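Local coordinates for putative antibiotic biosynthesis monooxygenase (Bordetella bronchiseptica, PDB 3GZ7), which is probably a monooxygenase of the antibiotic biosynthesis family, built as a dimeric alpha-beta barrel, though its substrate is not established, at residues Asp36-Val41 / Leu97-Phe102. Residues are numbered along the deposited sequence; the frame is centred on the assembly and turned at random.
Sequences DFEAGV and LVGECF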
# COMPACT_ATOMS: atom_id res chain seq x y z
N ASP A 36 -14.19 0.26 16.47
CA ASP A 36 -14.95 -0.96 16.26
C ASP A 36 -14.28 -1.75 15.15
O ASP A 36 -14.25 -2.98 15.18
CB ASP A 36 -16.40 -0.64 15.83
CG ASP A 36 -17.32 -0.24 16.99
OD1 ASP A 36 -16.98 -0.53 18.16
OD2 ASP A 36 -18.39 0.37 16.73
N PHE A 37 -13.77 -1.02 14.15
CA PHE A 37 -13.22 -1.67 12.96
C PHE A 37 -11.92 -2.32 13.33
O PHE A 37 -11.72 -3.52 13.13
CB PHE A 37 -13.03 -0.68 11.79
CG PHE A 37 -12.34 -1.31 10.59
CD1 PHE A 37 -12.93 -2.36 9.90
CD2 PHE A 37 -11.09 -0.87 10.18
CE1 PHE A 37 -12.29 -2.95 8.81
CE2 PHE A 37 -10.44 -1.46 9.10
CZ PHE A 37 -11.05 -2.49 8.42
N GLU A 38 -11.02 -1.52 13.89
CA GLU A 38 -9.75 -2.03 14.40
C GLU A 38 -9.95 -3.24 15.27
O GLU A 38 -9.31 -4.24 15.01
CB GLU A 38 -8.98 -0.96 15.14
CG GLU A 38 -8.40 0.08 14.22
CD GLU A 38 -7.75 1.23 14.94
OE1 GLU A 38 -7.50 1.13 16.17
OE2 GLU A 38 -7.42 2.21 14.23
N ALA A 39 -10.84 -3.17 16.27
CA ALA A 39 -11.19 -4.34 17.13
C ALA A 39 -11.61 -5.56 16.31
O ALA A 39 -11.12 -6.69 16.51
CB ALA A 39 -12.32 -3.97 18.18
N GLY A 40 -12.48 -5.32 15.33
CA GLY A 40 -12.92 -6.37 14.40
C GLY A 40 -11.85 -6.98 13.55
O GLY A 40 -11.82 -8.17 13.41
N VAL A 41 -10.98 -6.17 12.94
CA VAL A 41 -9.82 -6.72 12.23
C VAL A 41 -8.90 -7.53 13.17
O VAL A 41 -8.41 -8.60 12.78
CB VAL A 41 -9.01 -5.63 11.49
CG1 VAL A 41 -7.82 -6.27 10.76
CG2 VAL A 41 -9.91 -4.85 10.47
N LEU A 97 -17.90 -10.03 11.07
CA LEU A 97 -17.10 -9.28 12.03
C LEU A 97 -16.88 -7.78 11.67
O LEU A 97 -16.88 -6.96 12.56
CB LEU A 97 -15.74 -9.96 12.26
CG LEU A 97 -15.69 -11.15 13.20
CD1 LEU A 97 -14.51 -12.10 12.87
CD2 LEU A 97 -15.56 -10.68 14.64
N VAL A 98 -16.67 -7.43 10.40
CA VAL A 98 -16.33 -6.04 10.06
C VAL A 98 -17.20 -5.34 9.02
O VAL A 98 -17.16 -4.09 8.91
CB VAL A 98 -14.90 -5.91 9.60
CG1 VAL A 98 -13.99 -6.36 10.69
CG2 VAL A 98 -14.69 -6.67 8.32
N GLY A 99 -17.97 -6.10 8.27
CA GLY A 99 -18.87 -5.54 7.24
C GLY A 99 -19.70 -4.33 7.61
O GLY A 99 -19.81 -3.42 6.81
N GLU A 100 -20.28 -4.30 8.83
CA GLU A 100 -21.14 -3.20 9.29
C GLU A 100 -20.37 -1.88 9.49
O GLU A 100 -20.96 -0.80 9.63
CB GLU A 100 -21.88 -3.59 10.61
N CYS A 101 -19.04 -1.99 9.56
CA CYS A 101 -18.16 -0.86 9.70
C CYS A 101 -17.93 -0.13 8.42
O CYS A 101 -17.59 1.03 8.47
CB CYS A 101 -16.79 -1.29 10.24
SG CYS A 101 -16.93 -2.03 11.87
N PHE A 102 -18.09 -0.80 7.28
CA PHE A 102 -17.76 -0.21 5.98
C PHE A 102 -18.73 0.88 5.57
O PHE A 102 -19.90 0.75 5.78
CB PHE A 102 -17.77 -1.29 4.90
CG PHE A 102 -16.69 -2.36 5.07
CD1 PHE A 102 -15.56 -2.14 5.82
CD2 PHE A 102 -16.80 -3.57 4.40
CE1 PHE A 102 -14.57 -3.13 5.94
CE2 PHE A 102 -15.83 -4.55 4.53
CZ PHE A 102 -14.72 -4.32 5.28
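Van der Waals contact between V98 and the backbone at G40 sets the closest spacing of the two segments: G40 CA and V98 CA lie 5.5 Å apart, and V98 CG1 comes to 3.6 Å from G40 C. G40 has no side chain, and the valine methyl rests directly on its backbone, with V41 N next to it. With chi1 at -60°, CG1 stands anti to the valine's own carbonyl carbon and reaches over the backbone between G40 and V41.

Sulfur packing follows one turn earlier in helix 34-49. C101 SG lies against the backbone of F37, 3.9 Å from its CA, while C101 CB sits 4.0 Å from F37 CD1.

The pairing belongs to the ferredoxin-like alpha+beta fold of this family, in which helix 34-49 packs on one side of a four-stranded antiparallel sheet, helix 89-98 packs against that helix, and two such subunits form the barrel. Here residues 97-102, at the C-terminal part of helix 89-98 and just beyond, pack on the early part of helix 34-49.

Aromatic contacts lie toward the sheet. CG of F37 is anti to the backbone N (chi1 174°), which carries the ring toward I27 and L59 of the sheet; Y69 meets it edge-to-face. V98 CB touches the ring's edge near its plane, 4.0 Å from CE1, and within its own helix V41 CG2 lies over one face, 3.3 Å above the ring plane and offset toward the rim. F37 CE1 also reaches F102 CE1 at 3.7 Å, arriving at the edge of the F102 ring, whose side chain lies close to a bound citrate, probably from the crystallisation liquor.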